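Local structure of cytosol aminopeptidase (Coxiella burnetii, 3IJ3) at residues A[231-236]-A[300-305]; A[250-255]-A[332-337]; A[357-362]-A[448-453]. The protein probably acts as a metal-dependent aminopeptidase of the M17 family, removing amino acids from the N-terminal ends of peptides. All blocks are in the same frame, centred on the assembly; numbering follows the deposited sequence.

How the interactions relate
Interaction 2 lies between the other two and holds the lithium ion, making the trio a worked example of a sheet that carries a metal site at its strand ends. Its strand 244-252 runs between 295-305 of interaction 1 and 353-359 of interaction 3. N305 ND2 of interaction 1 probably hydrogen-bonds to the metal ligand D255 at OD1, 2.8 Å away, and on the other flank K250 NZ probably bonds to T359 O of interaction 3 at 3.2 Å. The centres of interactions 1 and 3 are each about 11 Å from that of interaction 2 and about 17 Å from one another; those two do not touch, but share the sheet.

Interaction 1: residues A[231-236]-A[300-305]. With SO4 (sulfate ion), chain G.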
ATOM      1  N   LEU A 231       4.247  -2.922 -35.065  1.00 16.74           N
ATOM      2  CA  LEU A 231       5.005  -2.855 -36.316  1.00 16.31           C
ATOM      3  C   LEU A 231       6.422  -2.380 -36.066  1.00 15.83           C
ATOM      4  O   LEU A 231       6.755  -1.944 -34.963  1.00 16.42           O
ATOM      5  CB  LEU A 231       4.268  -1.979 -37.312  1.00 17.48           C
ATOM      6  CG  LEU A 231       3.927  -0.555 -36.913  1.00 16.68           C
ATOM      7  CD1 LEU A 231       5.142   0.303 -37.216  1.00 19.74           C
ATOM      8  CD2 LEU A 231       2.734   0.040 -37.633  1.00 18.18           C
ATOM      9  N   LEU A 232       7.260  -2.535 -37.085  1.00 15.24           N
ATOM     10  CA  LEU A 232       8.621  -2.041 -37.056  1.00 14.14           C
ATOM     11  C   LEU A 232       8.781  -1.100 -38.236  1.00 14.19           C
ATOM     12  O   LEU A 232       8.452  -1.446 -39.372  1.00 16.01           O
ATOM     13  CB  LEU A 232       9.642  -3.172 -37.149  1.00 15.92           C
ATOM     14  CG  LEU A 232      11.111  -2.762 -37.266  1.00 16.26           C
ATOM     15  CD1 LEU A 232      11.610  -2.035 -36.003  1.00 15.86           C
ATOM     16  CD2 LEU A 232      11.955  -3.976 -37.559  1.00 19.39           C
ATOM     17  N   ILE A 233       9.221   0.111 -37.945  1.00 13.55           N
ATOM     18  CA  ILE A 233       9.498   1.135 -38.967  1.00 14.39           C
ATOM     19  C   ILE A 233      11.008   1.099 -39.256  1.00 15.09           C
ATOM     20  O   ILE A 233      11.799   1.188 -38.324  1.00 16.34           O
ATOM     21  CB  ILE A 233       9.126   2.531 -38.431  1.00 14.10           C
ATOM     22  CG1 ILE A 233       7.660   2.568 -38.032  1.00 14.66           C
ATOM     23  CG2 ILE A 233       9.435   3.642 -39.480  1.00 14.88           C
ATOM     24  CD1 ILE A 233       7.336   3.674 -37.018  1.00 16.42           C
ATOM     25  N   ASP A 234      11.385   1.057 -40.541  1.00 15.19           N
ATOM     26  CA  ASP A 234      12.789   0.957 -40.986  1.00 15.04           C
ATOM     27  C   ASP A 234      13.021   1.951 -42.117  1.00 15.45           C
ATOM     28  O   ASP A 234      12.546   1.741 -43.231  1.00 17.39           O
ATOM     29  CB  ASP A 234      13.042  -0.489 -41.438  1.00 16.17           C
ATOM     30  CG  ASP A 234      14.516  -0.803 -41.780  1.00 19.36           C
ATOM     31  OD1 ASP A 234      15.378   0.079 -41.715  1.00 22.31           O
ATOM     32  OD2 ASP A 234      14.801  -2.000 -42.109  1.00 22.13           O
ATOM     33  N   LEU A 235      13.668   3.065 -41.797  1.00 14.52           N
ATOM     34  CA  LEU A 235      13.971   4.122 -42.761  1.00 14.16           C
ATOM     35  C   LEU A 235      15.441   4.130 -43.127  1.00 14.65           C
ATOM     36  O   LEU A 235      16.308   3.927 -42.256  1.00 15.62           O
ATOM     37  CB  LEU A 235      13.556   5.497 -42.200  1.00 14.73           C
ATOM     38  CG  LEU A 235      13.958   6.792 -42.956  1.00 14.77           C
ATOM     39  CD1 LEU A 235      13.063   7.974 -42.571  1.00 16.74           C
ATOM     40  CD2 LEU A 235      15.440   7.163 -42.701  1.00 14.64           C
ATOM     41  N   LYS A 236      15.736   4.373 -44.412  1.00 15.05           N
ATOM     42  CA  LYS A 236      17.111   4.484 -44.883  1.00 14.81           C
ATOM     43  C   LYS A 236      17.290   5.714 -45.769  1.00 15.61           C
ATOM     44  O   LYS A 236      16.407   6.077 -46.539  1.00 15.29           O
ATOM     45  CB  LYS A 236      17.584   3.238 -45.638  1.00 16.72           C
ATOM     46  CG  LYS A 236      17.778   2.050 -44.728  1.00 21.61           C
ATOM     47  CD  LYS A 236      18.327   0.821 -45.431  1.00 28.78           C
ATOM     48  CE  LYS A 236      18.794  -0.201 -44.382  1.00 31.93           C
ATOM     49  NZ  LYS A 236      19.415  -1.421 -44.983  1.00 34.99           N
ATOM     50  N   ILE A 300      12.471   1.879 -35.605  1.00 14.94           N
ATOM     51  CA  ILE A 300      11.540   2.153 -34.509  1.00 14.99           C
ATOM     52  C   ILE A 300      10.510   1.023 -34.331  1.00 14.91           C
ATOM     53  O   ILE A 300       9.643   0.820 -35.203  1.00 15.41           O
ATOM     54  CB  ILE A 300      10.758   3.476 -34.739  1.00 14.87           C
ATOM     55  CG1 ILE A 300      11.698   4.677 -34.712  1.00 16.83           C
ATOM     56  CG2 ILE A 300       9.623   3.630 -33.718  1.00 17.09           C
ATOM     57  CD1 ILE A 300      11.041   5.998 -35.238  1.00 15.58           C
ATOM     58  N   PRO A 301      10.646   0.248 -33.237  1.00 15.75           N
ATOM     59  CA  PRO A 301       9.601  -0.707 -32.891  1.00 15.33           C
ATOM     60  C   PRO A 301       8.432   0.132 -32.361  1.00 14.99           C
ATOM     61  O   PRO A 301       8.613   0.934 -31.415  1.00 15.94           O
ATOM     62  CB  PRO A 301      10.221  -1.576 -31.807  1.00 16.40           C
ATOM     63  CG  PRO A 301      11.526  -0.991 -31.474  1.00 21.51           C
ATOM     64  CD  PRO A 301      11.850   0.104 -32.389  1.00 16.36           C
ATOM     65  N   ALA A 302       7.257  -0.040 -32.946  1.00 13.95           N
ATOM     66  CA  ALA A 302       6.077   0.764 -32.581  1.00 14.86           C
ATOM     67  C   ALA A 302       4.970  -0.172 -32.101  1.00 16.69           C
ATOM     68  O   ALA A 302       4.455  -1.002 -32.868  1.00 16.41           O
ATOM     69  CB  ALA A 302       5.642   1.633 -33.764  1.00 15.89           C
ATOM     70  N   VAL A 303       4.657  -0.070 -30.817  1.00 16.18           N
ATOM     71  CA  VAL A 303       3.668  -0.941 -30.199  1.00 16.54           C
ATOM     72  C   VAL A 303       2.914  -0.252 -29.068  1.00 17.84           C
ATOM     73  O   VAL A 303       3.264   0.869 -28.660  1.00 18.04           O
ATOM     74  CB  VAL A 303       4.409  -2.122 -29.496  1.00 16.10           C
ATOM     75  CG1 VAL A 303       5.432  -2.841 -30.402  1.00 16.28           C
ATOM     76  CG2 VAL A 303       5.149  -1.653 -28.204  1.00 16.03           C
ATOM     77  N   GLU A 304       1.825  -0.882 -28.618  0.60 17.37           N
ATOM     78  CA  GLU A 304       1.153  -0.466 -27.389  0.60 18.23           C
ATOM     79  C   GLU A 304       1.355  -1.634 -26.436  0.60 17.75           C
ATOM     80  O   GLU A 304       1.257  -2.790 -26.857  0.60 17.31           O
ATOM     81  CB  GLU A 304      -0.366  -0.193 -27.549  0.60 18.32           C
ATOM     82  CG  GLU A 304      -1.060   0.273 -26.194  0.60 22.94           C
ATOM     83  CD  GLU A 304      -2.505   0.838 -26.354  0.60 24.29           C
ATOM     84  OE1 GLU A 304      -2.930   1.035 -27.518  0.60 25.44           O
ATOM     85  OE2 GLU A 304      -3.214   1.091 -25.313  0.60 19.38           O
ATOM     86  N   ASN A 305       1.675  -1.350 -25.173  1.00 16.63           N
ATOM     87  CA  ASN A 305       1.797  -2.393 -24.153  1.00 16.29           C
ATOM     88  C   ASN A 305       0.462  -2.382 -23.435  1.00 15.94           C
ATOM     89  O   ASN A 305       0.256  -1.621 -22.501  1.00 16.42           O
ATOM     90  CB  ASN A 305       2.965  -2.118 -23.203  1.00 17.54           C
ATOM     91  CG  ASN A 305       3.275  -3.292 -22.279  1.00 17.49           C
ATOM     92  OD1 ASN A 305       2.939  -4.453 -22.586  1.00 17.41           O
ATOM     93  ND2 ASN A 305       3.939  -3.000 -21.145  1.00 15.39           N
TER
HETATM   94  S   SO4 G 464      20.318  -1.479 -48.242  0.50 42.94           S
HETATM   95  O1  SO4 G 464      19.029  -0.932 -48.653  0.50 42.39           O
HETATM   96  O2  SO4 G 464      21.286  -1.319 -49.323  0.50 45.78           O
HETATM   97  O3  SO4 G 464      20.800  -0.759 -47.076  0.50 39.74           O
HETATM   98  O4  SO4 G 464      20.192  -2.898 -47.930  0.50 43.87           O
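The small A302 CB is met by two longer side chains, L231 and I233, on one face of the sheet. L231 CD1 lies 3.7 Å from A302 CB, brought there by a first torsion that sets CG between the backbone N and the carbonyl carbon (chi1 56°). Beside it, I233 CD1 approaches the same CB to 4.2 Å. I233 also runs abreast of I300, with I233 CD1 4.0 Å from I300 CG2. The bulk of L231, I233 and I300 thus gathers beside the small A302, and helix 186-200 packs there through P186 on L231 and V193 on I233.

On the reverse face L232 and P301 form the non-hydrogen-bonded pair. The missing N-H of P301 costs the pairing nothing here, since a residue in such a pair turns its N away from the partner strand. L232 CD1 reaches over the neighbouring backbone, 3.6 Å from I300 O, and touches the proline ring at CD; I219 of helix 217-223 packs against both residues.

Four backbone bonds hold the strands in register. Between L231 and A302 they run both ways, with A302 N to L231 O at 2.8 Å; I233 and I300 are joined likewise, with I233 N to I300 O at 2.9 Å. Beyond the pairing, V303 bonds through its backbone to G251 of the next strand. An antiparallel flank joined to a parallel core, with helices on both faces, is typical of the mixed sheet in the M17 catalytic domain.

Interaction 2: residues A[250-255]-A[332-337]; sequences KGVCFD and DAEGRV. With LI (lithium ion), chain C; SO4 (sulfate ion), chain D; SO4 (sulfate ion), chain F.
K250 and G335 meet at the metal site of the M17 catalytic domain, where the strands 244-252 and 254-255 face the loop, part of the cytosol aminopeptidase signature, that leads into helix 335-347. Relatives hold a pair of divalent metals here; in this crystal a lithium ion was modelled. The K250 side chain is fully extended and passes close over G335, with K250 CE 3.7 Å from G335 CA, an approach that the lack of a side chain on the glycine permits. Its end gives a hydrogen bond from NZ to O3 of the chain D sulfate (3.0 Å) and a salt bridge to D273.

Two residues on, V252 turns both methyls to the E334 carboxylate: V252 CG1 and CG2 each lie 3.6 Å from E334 OE2, an apolar wall beside a metal-binding oxygen. The glutamate reaches this place by bending at chi2 (-64°), and E334 OE2 binds the lithium ion at 1.9 Å.

D255 comes from the opposite direction, its OD2 2.3 Å from the lithium ion and its carboxylate plane turned 62° from that of E334. D273 and a water complete the coordination. The other oxygen, D255 OD1, is gripped by N305 and G257, which should fix the rotation of the group. D332 OD1 stands only 3.0 Å from D255 OD2, two acceptors brought together; a salt bridge from K262 to D332 probably eases the repulsion.

Beyond the metal, the backbone N-H groups of G335 and R336 hydrogen-bond to the chain D sulfate, a position that probably corresponds to the bicarbonate site of related M17 enzymes. R336 adds its guanidinium edge: NE bonds to O2 of that sulfate at 2.8 Å, while NH2 bridges to the chain F sulfate, bonding to its O3 at 3.0 Å.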
ATOM      1  N   LYS A 250      12.671   3.675 -29.045  1.00 14.68           N
ATOM      2  CA  LYS A 250      11.565   2.963 -28.411  1.00 16.03           C
ATOM      3  C   LYS A 250      10.238   3.663 -28.692  1.00 16.16           C
ATOM      4  O   LYS A 250      10.000   4.774 -28.213  1.00 15.44           O
ATOM      5  CB  LYS A 250      11.821   2.861 -26.909  1.00 16.42           C
ATOM      6  CG  LYS A 250      10.660   2.262 -26.075  1.00 15.91           C
ATOM      7  CD  LYS A 250      10.968   2.377 -24.589  1.00 18.23           C
ATOM      8  CE  LYS A 250       9.720   2.199 -23.725  1.00 19.30           C
ATOM      9  NZ  LYS A 250      10.035   2.459 -22.265  1.00 20.19           N
ATOM     10  N   GLY A 251       9.365   2.988 -29.445  1.00 15.86           N
ATOM     11  CA  GLY A 251       8.071   3.521 -29.826  1.00 14.93           C
ATOM     12  C   GLY A 251       6.903   2.890 -29.097  1.00 15.26           C
ATOM     13  O   GLY A 251       5.966   2.418 -29.734  1.00 15.97           O
ATOM     14  N   VAL A 252       6.925   2.900 -27.765  1.00 14.99           N
ATOM     15  CA  VAL A 252       5.785   2.334 -26.996  1.00 13.55           C
ATOM     16  C   VAL A 252       4.767   3.472 -26.901  1.00 15.24           C
ATOM     17  O   VAL A 252       4.865   4.362 -26.047  1.00 15.69           O
ATOM     18  CB  VAL A 252       6.230   1.795 -25.640  1.00 14.82           C
ATOM     19  CG1 VAL A 252       5.047   1.298 -24.815  1.00 14.96           C
ATOM     20  CG2 VAL A 252       7.214   0.650 -25.855  1.00 15.31           C
ATOM     21  N   CYS A 253       3.794   3.442 -27.806  1.00 15.80           N
ATOM     22  CA  CYS A 253       2.797   4.514 -27.942  1.00 15.70           C
ATOM     23  C   CYS A 253       1.959   4.752 -26.698  1.00 16.04           C
ATOM     24  O   CYS A 253       1.545   5.893 -26.421  1.00 15.99           O
ATOM     25  CB  CYS A 253       1.970   4.294 -29.196  1.00 15.82           C
ATOM     26  SG  CYS A 253       3.041   4.461 -30.699  1.00 20.11           S
ATOM     27  N   PHE A 254       1.700   3.676 -25.966  1.00 16.42           N
ATOM     28  CA  PHE A 254       1.086   3.766 -24.648  1.00 16.38           C
ATOM     29  C   PHE A 254       1.547   2.564 -23.846  1.00 15.91           C
ATOM     30  O   PHE A 254       1.639   1.451 -24.368  1.00 15.98           O
ATOM     31  CB  PHE A 254      -0.443   3.840 -24.642  1.00 16.42           C
ATOM     32  CG  PHE A 254      -0.979   4.169 -23.298  1.00 17.12           C
ATOM     33  CD1 PHE A 254      -0.864   5.469 -22.804  1.00 17.18           C
ATOM     34  CD2 PHE A 254      -1.536   3.189 -22.478  1.00 19.58           C
ATOM     35  CE1 PHE A 254      -1.299   5.792 -21.527  1.00 17.54           C
ATOM     36  CE2 PHE A 254      -1.985   3.518 -21.202  1.00 18.55           C
ATOM     37  CZ  PHE A 254      -1.850   4.806 -20.721  1.00 19.03           C
ATOM     38  N   ASP A 255       1.916   2.817 -22.593  1.00 16.40           N
ATOM     39  CA  ASP A 255       2.344   1.759 -21.706  1.00 17.27           C
ATOM     40  C   ASP A 255       1.434   1.659 -20.471  1.00 17.11           C
ATOM     41  O   ASP A 255       1.477   2.500 -19.577  1.00 17.21           O
ATOM     42  CB  ASP A 255       3.798   1.981 -21.304  1.00 16.97           C
ATOM     43  CG  ASP A 255       4.406   0.794 -20.556  1.00 18.13           C
ATOM     44  OD1 ASP A 255       3.756  -0.267 -20.458  1.00 17.08           O
ATOM     45  OD2 ASP A 255       5.547   0.980 -20.063  1.00 17.65           O
ATOM     46  N   ASP A 332       6.129  -4.863 -17.557  1.00 15.45           N
ATOM     47  CA  ASP A 332       6.293  -3.409 -17.643  1.00 15.67           C
ATOM     48  C   ASP A 332       7.771  -3.043 -17.983  1.00 16.83           C
ATOM     49  O   ASP A 332       8.104  -1.871 -18.053  1.00 18.00           O
ATOM     50  CB  ASP A 332       5.819  -2.773 -16.351  1.00 14.90           C
ATOM     51  CG  ASP A 332       5.703  -1.240 -16.426  1.00 18.43           C
ATOM     52  OD1 ASP A 332       5.585  -0.678 -17.515  1.00 18.12           O
ATOM     53  OD2 ASP A 332       5.707  -0.609 -15.358  1.00 20.31           O
ATOM     54  N   ALA A 333       8.650  -4.029 -18.172  1.00 15.48           N
ATOM     55  CA  ALA A 333      10.026  -3.763 -18.665  1.00 16.51           C
ATOM     56  C   ALA A 333       9.997  -4.205 -20.134  1.00 15.34           C
ATOM     57  O   ALA A 333      10.813  -4.996 -20.598  1.00 16.10           O
ATOM     58  CB  ALA A 333      11.098  -4.547 -17.851  1.00 17.05           C
ATOM     59  N   GLU A 334       9.027  -3.682 -20.875  1.00 15.71           N
ATOM     60  CA  GLU A 334       8.772  -4.088 -22.277  1.00 14.81           C
ATOM     61  C   GLU A 334       9.630  -3.353 -23.304  1.00 15.07           C
ATOM     62  O   GLU A 334       9.870  -3.851 -24.418  1.00 15.38           O
ATOM     63  CB  GLU A 334       7.283  -3.836 -22.640  1.00 15.20           C
ATOM     64  CG  GLU A 334       6.868  -2.405 -23.081  1.00 14.97           C
ATOM     65  CD  GLU A 334       7.042  -1.342 -22.018  1.00 18.45           C
ATOM     66  OE1 GLU A 334       7.016  -1.693 -20.833  1.00 17.58           O
ATOM     67  OE2 GLU A 334       7.218  -0.147 -22.375  1.00 18.50           O
ATOM     68  N   GLY A 335      10.053  -2.145 -22.960  1.00 16.57           N
ATOM     69  CA  GLY A 335      10.822  -1.317 -23.903  1.00 16.78           C
ATOM     70  C   GLY A 335      12.109  -1.987 -24.338  1.00 16.61           C
ATOM     71  O   GLY A 335      12.457  -2.006 -25.520  1.00 16.76           O
ATOM     72  N   ARG A 336      12.823  -2.526 -23.380  1.00 16.31           N
ATOM     73  CA  ARG A 336      14.094  -3.209 -23.687  1.00 16.26           C
ATOM     74  C   ARG A 336      13.859  -4.459 -24.529  1.00 16.33           C
ATOM     75  O   ARG A 336      14.717  -4.842 -25.327  1.00 16.11           O
ATOM     76  CB  ARG A 336      14.827  -3.536 -22.392  1.00 16.41           C
ATOM     77  CG  ARG A 336      14.205  -4.632 -21.565  1.00 16.91           C
ATOM     78  CD  ARG A 336      14.636  -4.613 -20.091  1.00 17.30           C
ATOM     79  NE  ARG A 336      14.178  -3.422 -19.394  1.00 16.24           N
ATOM     80  CZ  ARG A 336      14.353  -3.213 -18.081  1.00 15.49           C
ATOM     81  NH1 ARG A 336      14.989  -4.100 -17.314  1.00 15.37           N
ATOM     82  NH2 ARG A 336      13.921  -2.097 -17.532  1.00 16.81           N
ATOM     83  N   VAL A 337      12.699  -5.111 -24.320  1.00 16.04           N
ATOM     84  CA  VAL A 337      12.343  -6.337 -25.088  1.00 15.25           C
ATOM     85  C   VAL A 337      12.139  -5.999 -26.583  1.00 16.44           C
ATOM     86  O   VAL A 337      12.712  -6.675 -27.460  1.00 16.17           O
ATOM     87  CB  VAL A 337      11.126  -7.058 -24.486  1.00 15.73           C
ATOM     88  CG1 VAL A 337      10.687  -8.270 -25.350  1.00 16.21           C
ATOM     89  CG2 VAL A 337      11.415  -7.502 -23.030  1.00 15.54           C
TER
HETATM   90 LI    LI C 460       7.469   1.374 -21.208  1.00 14.02          LI
HETATM   91  S   SO4 D 461      11.803  -0.465 -20.350  1.00 21.61           S
HETATM   92  O1  SO4 D 461      10.356  -0.608 -20.452  1.00 20.88           O
HETATM   93  O2  SO4 D 461      12.369  -1.771 -20.717  1.00 23.18           O
HETATM   94  O3  SO4 D 461      12.179   0.612 -21.247  1.00 23.14           O
HETATM   95  O4  SO4 D 461      12.193  -0.137 -18.963  1.00 18.99           O
HETATM   96  S   SO4 F 463      14.814  -3.236 -13.782  0.70 34.78           S
HETATM   97  O1  SO4 F 463      13.622  -2.917 -12.994  0.70 35.55           O
HETATM   98  O2  SO4 F 463      14.694  -4.556 -14.396  0.70 32.77           O
HETATM   99  O3  SO4 F 463      15.096  -2.248 -14.803  0.70 22.86           O
HETATM  100  O4  SO4 F 463      15.951  -3.247 -12.854  0.70 32.26           O
HETATM  101  O   HOH W   1       8.377   0.889 -19.591  1.00 18.32           O

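Interaction 3: residues A[357-362]-A[448-453]; sequences FSTLTG and FDIFAW
S358 O is gripped twice by the neighbouring strand: I450 N donates a hydrogen bond of 2.8 Å, nearly along the C=O axis, and D449 CA brings its hydrogen to the same oxygen at 3.3 Å. The parallel pairing continues with S358 N to F448 O and, just past the strand, L360 N to I450 O at 2.9 Å; the latter oxygen also takes a CA-H contact from T359.

F357 and F448 sit as neighbours on the face covered by helix 275-289. Their planes differ by only 13°, yet the rings are displaced and overlap little, with centroids separated by 5.3 Å; F357 CD1 meets F448 CB at 3.8 Å, and F357 CE1 lies near F448 CD2. Further along that face T359 CG2 touches A452 CB at 3.9 Å. The T359 hydroxyl, tucked over its own backbone (chi1 45°), bonds to D273, itself a lithium ligand. In the loop beyond, L360 crosses D449 at about a right angle, and L360 CD2 rests on D449 CB (3.8 Å).

S358 and T359 lie near a sulfate and the lithium ion, and parallel strands whose C-terminal ends lead to the active site in this way are typical of alpha/beta enzymes.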
ATOM      1  N   PHE A 357      17.606   5.500 -28.245  1.00 16.31           N
ATOM      2  CA  PHE A 357      16.937   6.436 -27.339  1.00 15.80           C
ATOM      3  C   PHE A 357      15.753   5.698 -26.761  1.00 15.75           C
ATOM      4  O   PHE A 357      14.942   5.125 -27.508  1.00 15.75           O
ATOM      5  CB  PHE A 357      16.432   7.664 -28.070  1.00 16.24           C
ATOM      6  CG  PHE A 357      17.520   8.539 -28.623  1.00 16.70           C
ATOM      7  CD1 PHE A 357      18.075   9.539 -27.840  1.00 17.70           C
ATOM      8  CD2 PHE A 357      17.961   8.373 -29.908  1.00 21.26           C
ATOM      9  CE1 PHE A 357      19.060  10.367 -28.344  1.00 18.59           C
ATOM     10  CE2 PHE A 357      18.982   9.185 -30.427  1.00 22.16           C
ATOM     11  CZ  PHE A 357      19.517  10.181 -29.647  1.00 21.54           C
ATOM     12  N   SER A 358      15.666   5.704 -25.449  1.00 15.73           N
ATOM     13  CA  SER A 358      14.604   5.024 -24.751  1.00 16.74           C
ATOM     14  C   SER A 358      14.131   5.864 -23.584  1.00 18.16           C
ATOM     15  O   SER A 358      14.901   6.541 -22.961  1.00 18.16           O
ATOM     16  CB  SER A 358      15.129   3.684 -24.256  1.00 19.51           C
ATOM     17  OG  SER A 358      14.095   2.914 -23.706  1.00 23.10           O
ATOM     18  N   THR A 359      12.832   5.858 -23.328  1.00 23.94           N
ATOM     19  CA  THR A 359      12.292   6.599 -22.191  1.00 25.48           C
ATOM     20  C   THR A 359      12.288   5.763 -20.926  1.00 29.17           C
ATOM     21  O   THR A 359      12.029   4.532 -20.920  1.00 28.66           O
ATOM     22  CB  THR A 359      10.881   7.110 -22.438  1.00 25.79           C
ATOM     23  OG1 THR A 359      10.092   6.059 -23.028  1.00 24.37           O
ATOM     24  CG2 THR A 359      10.905   8.322 -23.359  1.00 26.52           C
ATOM     25  N   LEU A 360      12.575   6.458 -19.826  1.00 32.38           N
ATOM     26  CA  LEU A 360      12.582   5.874 -18.492  1.00 33.96           C
ATOM     27  C   LEU A 360      11.178   5.739 -17.960  1.00 34.69           C
ATOM     28  O   LEU A 360      10.359   6.637 -18.190  1.00 36.48           O
ATOM     29  CB  LEU A 360      13.285   6.832 -17.521  1.00 34.33           C
ATOM     30  CG  LEU A 360      14.778   6.941 -17.662  1.00 35.12           C
ATOM     31  CD1 LEU A 360      15.373   8.135 -16.999  1.00 34.24           C
ATOM     32  CD2 LEU A 360      15.369   5.617 -17.121  1.00 38.47           C
ATOM     33  N   THR A 361      10.901   4.652 -17.239  1.00 34.57           N
ATOM     34  CA  THR A 361       9.585   4.488 -16.555  1.00 37.08           C
ATOM     35  C   THR A 361       9.821   4.014 -15.105  1.00 38.64           C
ATOM     36  O   THR A 361      10.662   3.124 -14.864  1.00 34.81           O
ATOM     37  CB  THR A 361       8.653   3.512 -17.285  1.00 37.45           C
ATOM     38  OG1 THR A 361       9.260   2.204 -17.324  1.00 36.45           O
ATOM     39  CG2 THR A 361       8.377   4.028 -18.732  1.00 37.48           C
ATOM     40  N   GLY A 362       9.077   4.622 -14.168  1.00 39.94           N
ATOM     41  CA  GLY A 362       9.181   4.331 -12.726  1.00 42.15           C
ATOM     42  C   GLY A 362      10.005   5.384 -11.978  1.00 44.33           C
ATOM     43  O   GLY A 362      11.180   5.601 -12.304  1.00 44.61           O
ATOM     44  N   PHE A 448      20.751   5.921 -24.746  1.00 13.50           N
ATOM     45  CA  PHE A 448      20.290   7.036 -23.979  1.00 13.65           C
ATOM     46  C   PHE A 448      18.959   6.724 -23.297  1.00 14.18           C
ATOM     47  O   PHE A 448      17.986   6.289 -23.972  1.00 16.27           O
ATOM     48  CB  PHE A 448      20.069   8.281 -24.852  1.00 14.14           C
ATOM     49  CG  PHE A 448      21.323   8.948 -25.266  1.00 16.43           C
ATOM     50  CD1 PHE A 448      21.885   9.927 -24.469  1.00 19.95           C
ATOM     51  CD2 PHE A 448      21.954   8.608 -26.443  1.00 17.32           C
ATOM     52  CE1 PHE A 448      23.067  10.546 -24.853  1.00 18.68           C
ATOM     53  CE2 PHE A 448      23.139   9.239 -26.831  1.00 17.82           C
ATOM     54  CZ  PHE A 448      23.684  10.192 -26.038  1.00 17.66           C
ATOM     55  N   ASP A 449      18.928   6.893 -21.981  0.50 14.18           N
ATOM     56  CA  ASP A 449      17.690   6.770 -21.199  0.50 14.75           C
ATOM     57  C   ASP A 449      17.294   8.211 -20.936  0.50 14.45           C
ATOM     58  O   ASP A 449      18.062   8.988 -20.328  0.50 15.82           O
ATOM     59  CB  ASP A 449      17.887   6.023 -19.894  0.50 15.09           C
ATOM     60  CG  ASP A 449      18.061   4.548 -20.095  0.50 16.87           C
ATOM     61  OD1 ASP A 449      17.446   4.020 -21.033  0.50 17.70           O
ATOM     62  OD2 ASP A 449      18.807   3.917 -19.298  0.50 18.44           O
ATOM     63  N   ILE A 450      16.115   8.581 -21.411  1.00 13.58           N
ATOM     64  CA  ILE A 450      15.637   9.964 -21.275  1.00 14.64           C
ATOM     65  C   ILE A 450      14.231  10.047 -20.669  1.00 15.58           C
ATOM     66  O   ILE A 450      13.453   9.092 -20.776  1.00 16.61           O
ATOM     67  CB  ILE A 450      15.607  10.639 -22.677  1.00 15.57           C
ATOM     68  CG1 ILE A 450      14.654   9.883 -23.611  1.00 17.26           C
ATOM     69  CG2 ILE A 450      17.002  10.714 -23.302  1.00 17.35           C
ATOM     70  CD1 ILE A 450      14.451  10.553 -24.982  1.00 21.89           C
ATOM     71  N   PHE A 451      13.915  11.173 -20.046  1.00 14.00           N
ATOM     72  CA  PHE A 451      12.576  11.340 -19.461  1.00 13.58           C
ATOM     73  C   PHE A 451      11.593  11.939 -20.514  1.00 13.30           C
ATOM     74  O   PHE A 451      10.403  11.630 -20.505  1.00 14.70           O
ATOM     75  CB  PHE A 451      12.694  12.162 -18.188  1.00 14.84           C
ATOM     76  CG  PHE A 451      11.413  12.294 -17.427  1.00 15.57           C
ATOM     77  CD1 PHE A 451      10.843  11.204 -16.824  1.00 17.53           C
ATOM     78  CD2 PHE A 451      10.814  13.521 -17.266  1.00 16.74           C
ATOM     79  CE1 PHE A 451       9.658  11.319 -16.119  1.00 19.80           C
ATOM     80  CE2 PHE A 451       9.639  13.629 -16.539  1.00 15.34           C
ATOM     81  CZ  PHE A 451       9.076  12.531 -15.978  1.00 17.16           C
ATOM     82  N   ALA A 452      12.112  12.798 -21.399  1.00 14.08           N
ATOM     83  CA  ALA A 452      11.361  13.361 -22.530  1.00 14.32           C
ATOM     84  C   ALA A 452      10.139  14.170 -22.152  1.00 11.62           C
ATOM     85  O   ALA A 452       9.191  14.222 -22.911  1.00 11.91           O
ATOM     86  CB  ALA A 452      10.964  12.226 -23.517  1.00 14.18           C
ATOM     87  N   TRP A 453      10.187  14.853 -21.005  1.00 11.92           N
ATOM     88  CA  TRP A 453       9.046  15.602 -20.516  1.00 11.48           C
ATOM     89  C   TRP A 453       9.457  16.687 -19.532  1.00 12.61           C
ATOM     90  O   TRP A 453      10.418  16.497 -18.777  1.00 13.14           O
ATOM     91  CB  TRP A 453       8.110  14.602 -19.807  1.00 12.16           C
ATOM     92  CG  TRP A 453       6.766  15.104 -19.374  1.00 12.30           C
ATOM     93  CD1 TRP A 453       6.449  15.680 -18.181  1.00 10.68           C
ATOM     94  CD2 TRP A 453       5.549  15.044 -20.122  1.00 12.42           C
ATOM     95  NE1 TRP A 453       5.107  15.990 -18.140  1.00 11.42           N
ATOM     96  CE2 TRP A 453       4.536  15.611 -19.321  1.00 10.63           C
ATOM     97  CE3 TRP A 453       5.214  14.567 -21.390  1.00 13.58           C
ATOM     98  CZ2 TRP A 453       3.226  15.700 -19.742  1.00 11.58           C
ATOM     99  CZ3 TRP A 453       3.909  14.662 -21.800  1.00 13.50           C
ATOM    100  CH2 TRP A 453       2.940  15.246 -21.000  1.00 12.46           C
TER